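Local coordinates for protein Rho guanyl nucleotide exchange factor (Rom2), putative (Aspergillus fumigatus Af293, PDB 5O51) that probably acts as a guanine-nucleotide exchange factor for Rho-type GTPases and is represented here by its CNH domain, a seven-bladed beta-propeller, at residues 284-290 against 301-307; 315-319 against 331-335. All blocks are in the same frame, centred on the assembly; numbering follows the deposited sequence.

Contact 1: 284-290 against 301-307; sequences EPNFIEI and IMTGKNI
Ile-288 and Met-302 lie side by side on one face of an antiparallel sheet, their side chains pointing the same way. CD1 of Ile-288 is 4.1 Å from SD of Met-302. Ile-290, two residues along on the same strand, slants across the methionine, and its CD1 comes within 3.8 Å of that SD. The sulfur therefore touches both isoleucine tips. The Met-302 chain bends at its last torsion (chi3 68°), which turns the CE methyl out of line with the rest of the chain.

Ile-307 reaches the same group after the corner at Asn-306. It meets Ile-288 at about a right angle, with its CG2 4.2 Å from CG1 of Ile-288. Its CD1 reaches the backbone of the other segment, 3.7 Å from CA of Phe-287. On the opposite face, Phe-287 CB packs on Ile-301 CG2 at 4.1 Å, while the phenyl ring turns off from the other strand.

The backbones of Ile-288 and Met-302 exchange two hydrogen bonds. Beyond Thr-303 the regular strand pairing ends, but bonds continue. Gly-304 N bonds to Asn-286 O from above the carbonyl plane, at 3.0 Å. Ile-307 N then makes a straight bond to Pro-285 O. Reciprocal backbone bonds between Glu-284 and Phe-287 close the turn at 284-287. Glu-284 OE1 braces it by accepting Asn-286 N, and its OE2 is taken by Asn-269 N.

The contact joins the third and fourth strands of one propeller blade and the link to the next blade. Its side-chain chemistry across the segments is apolar, so dispersion and burial hold these side chains, while the backbone hydrogen bonds between the segments set the register.

Contact 2: 315-319 against 331-335; sequences REILY and ASLDF
The Tyr-319 ring lies slantwise against Ala-331 and Leu-333. Its CE1 atom does most of the touching, 3.7 Å from CB of Ala-331 and 3.8 Å from CG of Leu-333, and both partners approach obliquely. Tyr-319 CG sits between its backbone N and carbonyl carbon (chi1 75°), which swings the ring across toward the 331-335 segment. The Phe-335 ring is met at its edge, near its plane, by Ile-317 CD1, which is 4.4 Å from CE2. It also meets the Tyr-279 ring, with the planes at about 50°. The third flat group is the Glu-316 carboxylate. Ser-332 OG donates to its OE1 at 2.6 Å, arriving on the anti side and 32° out of the carboxylate plane. OE1 also forms a salt bridge with Arg-47, so two groups grip this oxygen.

Ile-317, Tyr-319, Ala-331 and Leu-333 share one face of the antiparallel pair. Leu-318 and Ser-332 share the other, where CD2 of Leu-318 rests 4.0 Å from CB of Ser-332. Ile-317 pairs with Leu-333, and Tyr-319 with Ala-331, each through two backbone hydrogen bonds.

This hairpin forms the middle of a four-stranded blade. Strand 307-312 flanks 317-323, and strand 8-12 flanks 327-333. The N-terminal strand thus completes a blade built otherwise from the C-terminal part of the chain, a ring closure common in beta-propellers, in which strands from both ends share one blade. Ile-317, Tyr-319 and Leu-333 face the neighbouring blade, touching Leu-281 or Phe-283 of strand 279-284. Leu-318 packs on Leu-25 of strand 22-28, in the blade on the other side.

How the contacts relate
Contact 1 and contact 2 belong to successive blades of the propeller, and their centres are 14 Å apart. The chain leaves contact 1 at Ile-307, the start of strand 307-312, an edge strand of the next blade, before it reaches contact 2. The two contacts also touch directly through Tyr-319. Its OH is 3.9 Å from CE of Met-302, its CE2 is 4.0 Å from CD1 of Ile-288, and its CD2 is 4.2 Å from CG2 of Ile-307. Met-302 CE also lies 4.2 Å from CD2 of Leu-333. The face bearing Ile-288 and Met-302 thus packs against the face bearing Tyr-319 and Leu-333, with Ile-307 between the hairpins in sequence.

Contact 1: 284-290 against 301-307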
ATOM      1  N   GLU A 284       0.810   6.725 -11.426  1.00 29.35           N
ATOM      2  CA  GLU A 284       2.164   7.261 -11.597  1.00 32.97           C
ATOM      3  C   GLU A 284       2.065   8.730 -11.175  1.00 31.81           C
ATOM      4  O   GLU A 284       0.977   9.283 -11.172  1.00 29.78           O
ATOM      5  CB  GLU A 284       2.527   7.201 -13.107  1.00 34.49           C
ATOM      6  CG  GLU A 284       3.914   7.482 -13.357  1.00 53.96           C
ATOM      7  CD  GLU A 284       4.257   8.544 -14.366  1.00 42.11           C
ATOM      8  OE1 GLU A 284       3.948   9.768 -14.342  1.00 38.53           O
ATOM      9  OE2 GLU A 284       5.023   8.059 -15.143  1.00 45.52           O
ATOM     10  N   PRO A 285       3.197   9.417 -10.880  1.00 38.02           N
ATOM     11  CA  PRO A 285       3.024  10.793 -10.376  1.00 38.69           C
ATOM     12  C   PRO A 285       2.247  11.761 -11.272  1.00 35.41           C
ATOM     13  O   PRO A 285       1.544  12.642 -10.746  1.00 37.73           O
ATOM     14  CB  PRO A 285       4.482  11.247 -10.139  1.00 36.35           C
ATOM     15  CG  PRO A 285       5.118   9.990  -9.648  1.00 39.69           C
ATOM     16  CD  PRO A 285       4.587   8.975 -10.661  1.00 41.81           C
ATOM     17  N   ASN A 286       2.313  11.596 -12.592  1.00 31.66           N
ATOM     18  CA  ASN A 286       1.677  12.558 -13.513  1.00 31.30           C
ATOM     19  C   ASN A 286       0.444  12.022 -14.168  1.00 31.33           C
ATOM     20  O   ASN A 286      -0.264  12.762 -14.838  1.00 32.13           O
ATOM     21  CB  ASN A 286       2.644  13.050 -14.610  1.00 36.78           C
ATOM     22  CG  ASN A 286       3.813  13.821 -14.061  1.00 39.53           C
ATOM     23  OD1 ASN A 286       4.976  13.507 -14.334  1.00 48.02           O
ATOM     24  ND2 ASN A 286       3.533  14.802 -13.274  1.00 39.44           N
ATOM     25  N   PHE A 287       0.085  10.777 -13.923  1.00 30.93           N
ATOM     26  CA  PHE A 287      -1.202  10.291 -14.481  1.00 31.11           C
ATOM     27  C   PHE A 287      -1.637   8.946 -13.990  1.00 27.88           C
ATOM     28  O   PHE A 287      -0.849   8.091 -13.623  1.00 30.00           O
ATOM     29  CB  PHE A 287      -1.184  10.262 -16.064  1.00 35.34           C
ATOM     30  CG  PHE A 287      -0.064   9.453 -16.677  1.00 32.27           C
ATOM     31  CD1 PHE A 287       1.118  10.060 -17.051  1.00 37.04           C
ATOM     32  CD2 PHE A 287      -0.257   8.133 -17.029  1.00 35.08           C
ATOM     33  CE1 PHE A 287       2.127   9.343 -17.674  1.00 37.77           C
ATOM     34  CE2 PHE A 287       0.754   7.414 -17.632  1.00 33.15           C
ATOM     35  CZ  PHE A 287       1.957   7.997 -17.897  1.00 33.25           C
ATOM     36  N   ILE A 288      -2.934   8.730 -14.040  1.00 27.26           N
ATOM     37  CA  ILE A 288      -3.516   7.415 -13.800  1.00 29.09           C
ATOM     38  C   ILE A 288      -3.874   6.795 -15.155  1.00 31.36           C
ATOM     39  O   ILE A 288      -4.604   7.409 -15.923  1.00 31.86           O
ATOM     40  CB  ILE A 288      -4.829   7.481 -13.006  1.00 30.25           C
ATOM     41  CG1 ILE A 288      -4.638   8.285 -11.713  1.00 31.52           C
ATOM     42  CG2 ILE A 288      -5.283   6.082 -12.656  1.00 32.51           C
ATOM     43  CD1 ILE A 288      -5.913   8.556 -10.970  1.00 34.81           C
ATOM     44  N   GLU A 289      -3.392   5.577 -15.400  1.00 31.50           N
ATOM     45  CA  GLU A 289      -3.706   4.813 -16.625  1.00 32.81           C
ATOM     46  C   GLU A 289      -4.668   3.710 -16.311  1.00 29.78           C
ATOM     47  O   GLU A 289      -4.356   2.831 -15.531  1.00 31.00           O
ATOM     48  CB  GLU A 289      -2.429   4.239 -17.277  1.00 30.47           C
ATOM     49  CG  GLU A 289      -2.595   3.673 -18.713  1.00 32.90           C
ATOM     50  CD  GLU A 289      -1.277   3.228 -19.382  1.00 34.80           C
ATOM     51  OE1 GLU A 289      -0.146   3.618 -18.953  1.00 32.74           O
ATOM     52  OE2 GLU A 289      -1.388   2.426 -20.318  1.00 36.13           O
ATOM     53  N   ILE A 290      -5.785   3.715 -17.011  1.00 30.32           N
ATOM     54  CA  ILE A 290      -6.853   2.698 -16.813  1.00 36.21           C
ATOM     55  C   ILE A 290      -7.013   1.736 -18.044  1.00 35.25           C
ATOM     56  O   ILE A 290      -7.303   2.202 -19.147  1.00 35.53           O
ATOM     57  CB  ILE A 290      -8.167   3.372 -16.457  1.00 37.93           C
ATOM     58  CG1 ILE A 290      -7.945   4.306 -15.235  1.00 40.21           C
ATOM     59  CG2 ILE A 290      -9.266   2.334 -16.243  1.00 37.57           C
ATOM     60  CD1 ILE A 290      -9.129   5.260 -15.064  1.00 41.09           C
ATOM     61  N   ILE A 301      -6.927   7.768 -19.654  1.00 34.50           N
ATOM     62  CA  ILE A 301      -5.827   8.378 -18.931  1.00 37.83           C
ATOM     63  C   ILE A 301      -6.364   9.624 -18.169  1.00 41.64           C
ATOM     64  O   ILE A 301      -6.981  10.525 -18.769  1.00 36.66           O
ATOM     65  CB  ILE A 301      -4.701   8.769 -19.899  1.00 35.14           C
ATOM     66  CG1 ILE A 301      -4.077   7.503 -20.466  1.00 37.81           C
ATOM     67  CG2 ILE A 301      -3.613   9.602 -19.242  1.00 39.49           C
ATOM     68  CD1 ILE A 301      -3.106   7.768 -21.559  1.00 42.32           C
ATOM     69  N   MET A 302      -6.063   9.720 -16.868  1.00 41.71           N
ATOM     70  CA  MET A 302      -6.455  10.951 -16.037  1.00 35.30           C
ATOM     71  C   MET A 302      -5.167  11.682 -15.633  1.00 32.73           C
ATOM     72  O   MET A 302      -4.374  11.157 -14.840  1.00 35.37           O
ATOM     73  CB  MET A 302      -7.248  10.493 -14.812  1.00 33.98           C
ATOM     74  CG  MET A 302      -8.425   9.555 -15.053  1.00 36.73           C
ATOM     75  SD  MET A 302      -9.164   8.788 -13.531  1.00 49.53           S
ATOM     76  CE  MET A 302      -9.868  10.284 -12.796  1.00 52.78           C
ATOM     77  N   THR A 303      -4.880  12.845 -16.213  1.00 34.03           N
ATOM     78  CA  THR A 303      -3.591  13.497 -15.972  1.00 35.51           C
ATOM     79  C   THR A 303      -3.667  14.326 -14.677  1.00 34.85           C
ATOM     80  O   THR A 303      -4.721  14.595 -14.223  1.00 32.72           O
ATOM     81  CB  THR A 303      -3.163  14.396 -17.130  1.00 38.15           C
ATOM     82  OG1 THR A 303      -4.222  15.316 -17.372  1.00 45.60           O
ATOM     83  CG2 THR A 303      -2.997  13.588 -18.401  1.00 38.23           C
ATOM     84  N   GLY A 304      -2.525  14.669 -14.097  1.00 36.10           N
ATOM     85  CA  GLY A 304      -2.458  15.551 -12.952  1.00 40.63           C
ATOM     86  C   GLY A 304      -1.059  15.676 -12.465  1.00 38.53           C
ATOM     87  O   GLY A 304      -0.092  15.376 -13.175  1.00 39.73           O
ATOM     88  N   LYS A 305      -0.948  16.101 -11.235  1.00 41.59           N
ATOM     89  CA  LYS A 305       0.337  16.393 -10.631  1.00 41.27           C
ATOM     90  C   LYS A 305       0.485  15.826  -9.202  1.00 36.36           C
ATOM     91  O   LYS A 305      -0.389  15.957  -8.398  1.00 32.56           O
ATOM     92  CB  LYS A 305       0.498  17.919 -10.693  1.00 50.93           C
ATOM     93  CG  LYS A 305       1.953  18.307 -10.669  1.00 59.92           C
ATOM     94  CD  LYS A 305       2.162  19.750 -10.265  1.00 71.01           C
ATOM     95  CE  LYS A 305       3.558  19.889  -9.644  1.00 76.31           C
ATOM     96  NZ  LYS A 305       3.970  21.305  -9.491  1.00 79.53           N
ATOM     97  N   ASN A 306       1.584  15.149  -8.927  1.00 34.80           N
ATOM     98  CA  ASN A 306       1.844  14.531  -7.636  1.00 39.84           C
ATOM     99  C   ASN A 306       0.628  13.664  -7.192  1.00 37.34           C
ATOM    100  O   ASN A 306       0.081  13.821  -6.118  1.00 32.71           O
ATOM    101  CB  ASN A 306       2.225  15.607  -6.577  1.00 37.76           C
ATOM    102  CG  ASN A 306       2.781  15.013  -5.266  1.00 44.53           C
ATOM    103  OD1 ASN A 306       3.194  13.855  -5.183  1.00 44.74           O
ATOM    104  ND2 ASN A 306       2.798  15.840  -4.223  1.00 44.85           N
ATOM    105  N   ILE A 307       0.224  12.755  -8.062  1.00 36.28           N
ATOM    106  CA  ILE A 307      -0.855  11.792  -7.768  1.00 37.13           C
ATOM    107  C   ILE A 307      -0.305  10.704  -6.900  1.00 34.60           C
ATOM    108  O   ILE A 307       0.739  10.194  -7.218  1.00 35.30           O
ATOM    109  CB  ILE A 307      -1.416  11.142  -9.053  1.00 34.75           C
ATOM    110  CG1 ILE A 307      -2.107  12.216  -9.894  1.00 31.02           C
ATOM    111  CG2 ILE A 307      -2.331   9.927  -8.629  1.00 36.18           C
ATOM    112  CD1 ILE A 307      -2.367  11.852 -11.368  1.00 34.25           C
TER

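Contact 2: 315-319 against 331-335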
ATOM      1  N   ARG A 315     -14.962  -1.103  -1.340  1.00 49.30           N
ATOM      2  CA  ARG A 315     -15.782   0.133  -1.452  1.00 57.12           C
ATOM      3  C   ARG A 315     -15.324   1.110  -2.558  1.00 57.48           C
ATOM      4  O   ARG A 315     -16.130   1.544  -3.392  1.00 49.15           O
ATOM      5  CB  ARG A 315     -15.761   0.970  -0.130  1.00 66.85           C
ATOM      6  CG  ARG A 315     -16.020   0.272   1.195  1.00 71.58           C
ATOM      7  CD  ARG A 315     -15.942   1.231   2.403  1.00 85.61           C
ATOM      8  NE  ARG A 315     -14.624   1.216   3.090  1.00 89.17           N
ATOM      9  CZ  ARG A 315     -14.145   0.209   3.840  1.00 88.15           C
ATOM     10  NH1 ARG A 315     -14.860  -0.902   4.015  1.00 89.36           N
ATOM     11  NH2 ARG A 315     -12.923   0.287   4.401  1.00 82.96           N
ATOM     12  N   GLU A 316     -14.033   1.490  -2.529  1.00 44.83           N
ATOM     13  CA  GLU A 316     -13.561   2.586  -3.350  1.00 40.93           C
ATOM     14  C   GLU A 316     -12.053   2.618  -3.388  1.00 33.53           C
ATOM     15  O   GLU A 316     -11.396   1.926  -2.652  1.00 39.22           O
ATOM     16  CB  GLU A 316     -14.103   3.934  -2.801  1.00 43.96           C
ATOM     17  CG  GLU A 316     -13.853   4.119  -1.308  1.00 43.89           C
ATOM     18  CD  GLU A 316     -14.547   5.336  -0.692  1.00 49.25           C
ATOM     19  OE1 GLU A 316     -15.108   6.186  -1.426  1.00 50.61           O
ATOM     20  OE2 GLU A 316     -14.496   5.454   0.552  1.00 53.36           O
ATOM     21  N   ILE A 317     -11.530   3.410  -4.292  1.00 35.11           N
ATOM     22  CA  ILE A 317     -10.094   3.740  -4.319  1.00 34.12           C
ATOM     23  C   ILE A 317      -9.977   5.197  -3.952  1.00 34.01           C
ATOM     24  O   ILE A 317     -10.526   6.061  -4.624  1.00 32.64           O
ATOM     25  CB  ILE A 317      -9.502   3.520  -5.737  1.00 35.06           C
ATOM     26  CG1 ILE A 317      -9.770   2.089  -6.148  1.00 36.12           C
ATOM     27  CG2 ILE A 317      -8.004   3.830  -5.751  1.00 34.18           C
ATOM     28  CD1 ILE A 317      -9.736   1.867  -7.652  1.00 43.90           C
ATOM     29  N   LEU A 318      -9.255   5.467  -2.871  1.00 33.84           N
ATOM     30  CA  LEU A 318      -8.962   6.832  -2.447  1.00 31.63           C
ATOM     31  C   LEU A 318      -7.549   7.253  -2.926  1.00 29.65           C
ATOM     32  O   LEU A 318      -6.562   6.462  -2.829  1.00 28.37           O
ATOM     33  CB  LEU A 318      -9.098   6.918  -0.917  1.00 34.43           C
ATOM     34  CG  LEU A 318     -10.454   6.513  -0.329  1.00 35.54           C
ATOM     35  CD1 LEU A 318     -10.464   6.456   1.165  1.00 41.04           C
ATOM     36  CD2 LEU A 318     -11.455   7.556  -0.812  1.00 43.17           C
ATOM     37  N   TYR A 319      -7.450   8.490  -3.422  1.00 30.13           N
ATOM     38  CA  TYR A 319      -6.190   9.010  -3.927  1.00 28.48           C
ATOM     39  C   TYR A 319      -6.124  10.511  -3.727  1.00 31.73           C
ATOM     40  O   TYR A 319      -7.126  11.100  -3.429  1.00 30.14           O
ATOM     41  CB  TYR A 319      -5.966   8.595  -5.409  1.00 30.28           C
ATOM     42  CG  TYR A 319      -6.797   9.351  -6.418  1.00 31.05           C
ATOM     43  CD1 TYR A 319      -8.138   9.084  -6.581  1.00 35.54           C
ATOM     44  CD2 TYR A 319      -6.246  10.386  -7.183  1.00 33.60           C
ATOM     45  CE1 TYR A 319      -8.930   9.810  -7.479  1.00 32.62           C
ATOM     46  CE2 TYR A 319      -7.011  11.099  -8.108  1.00 29.21           C
ATOM     47  CZ  TYR A 319      -8.365  10.777  -8.264  1.00 34.95           C
ATOM     48  OH  TYR A 319      -9.183  11.470  -9.188  1.00 34.16           O
ATOM     49  N   ALA A 331      -9.680  12.439  -3.147  1.00 36.09           N
ATOM     50  CA  ALA A 331     -10.813  12.013  -4.027  1.00 34.14           C
ATOM     51  C   ALA A 331     -11.025  10.534  -3.987  1.00 34.45           C
ATOM     52  O   ALA A 331     -10.200   9.770  -3.492  1.00 36.27           O
ATOM     53  CB  ALA A 331     -10.559  12.484  -5.442  1.00 39.24           C
ATOM     54  N   SER A 332     -12.176  10.116  -4.492  1.00 37.66           N
ATOM     55  CA  SER A 332     -12.616   8.732  -4.492  1.00 38.86           C
ATOM     56  C   SER A 332     -12.974   8.274  -5.898  1.00 39.89           C
ATOM     57  O   SER A 332     -13.605   9.023  -6.653  1.00 39.10           O
ATOM     58  CB  SER A 332     -13.922   8.605  -3.715  1.00 40.89           C
ATOM     59  OG  SER A 332     -14.310   7.236  -3.672  1.00 44.41           O
ATOM     60  N   LEU A 333     -12.547   7.087  -6.269  1.00 39.55           N
ATOM     61  CA  LEU A 333     -13.016   6.476  -7.548  1.00 43.99           C
ATOM     62  C   LEU A 333     -13.839   5.280  -7.197  1.00 43.11           C
ATOM     63  O   LEU A 333     -13.342   4.422  -6.435  1.00 39.02           O
ATOM     64  CB  LEU A 333     -11.869   5.968  -8.387  1.00 40.71           C
ATOM     65  CG  LEU A 333     -10.986   7.019  -9.008  1.00 41.84           C
ATOM     66  CD1 LEU A 333      -9.979   6.327  -9.914  1.00 45.26           C
ATOM     67  CD2 LEU A 333     -11.728   8.073  -9.786  1.00 46.23           C
ATOM     68  N   ASP A 334     -15.058   5.192  -7.727  1.00 45.92           N
ATOM     69  CA  ASP A 334     -15.852   3.945  -7.486  1.00 55.27           C
ATOM     70  C   ASP A 334     -16.576   3.468  -8.740  1.00 54.03           C
ATOM     71  O   ASP A 334     -17.202   4.287  -9.425  1.00 55.66           O
ATOM     72  CB  ASP A 334     -16.855   4.106  -6.346  1.00 63.72           C
ATOM     73  CG  ASP A 334     -17.468   2.745  -5.912  1.00 81.88           C
ATOM     74  OD1 ASP A 334     -16.729   1.724  -5.811  1.00 77.17           O
ATOM     75  OD2 ASP A 334     -18.693   2.690  -5.685  1.00 84.43           O
ATOM     76  N   PHE A 335     -16.428   2.171  -9.043  1.00 49.32           N
ATOM     77  CA  PHE A 335     -16.976   1.549 -10.270  1.00 56.51           C
ATOM     78  C   PHE A 335     -18.256   0.738 -10.023  1.00 65.68           C
ATOM     79  O   PHE A 335     -18.389   0.052  -8.997  1.00 65.68           O
ATOM     80  CB  PHE A 335     -15.893   0.751 -11.006  1.00 53.58           C
ATOM     81  CG  PHE A 335     -14.733   1.624 -11.406  1.00 55.38           C
ATOM     82  CD1 PHE A 335     -14.816   2.453 -12.513  1.00 53.41           C
ATOM     83  CD2 PHE A 335     -13.613   1.723 -10.598  1.00 58.67           C
ATOM     84  CE1 PHE A 335     -13.755   3.306 -12.875  1.00 53.27           C
ATOM     85  CE2 PHE A 335     -12.570   2.596 -10.939  1.00 54.58           C
ATOM     86  CZ  PHE A 335     -12.640   3.387 -12.079  1.00 48.26           C
TER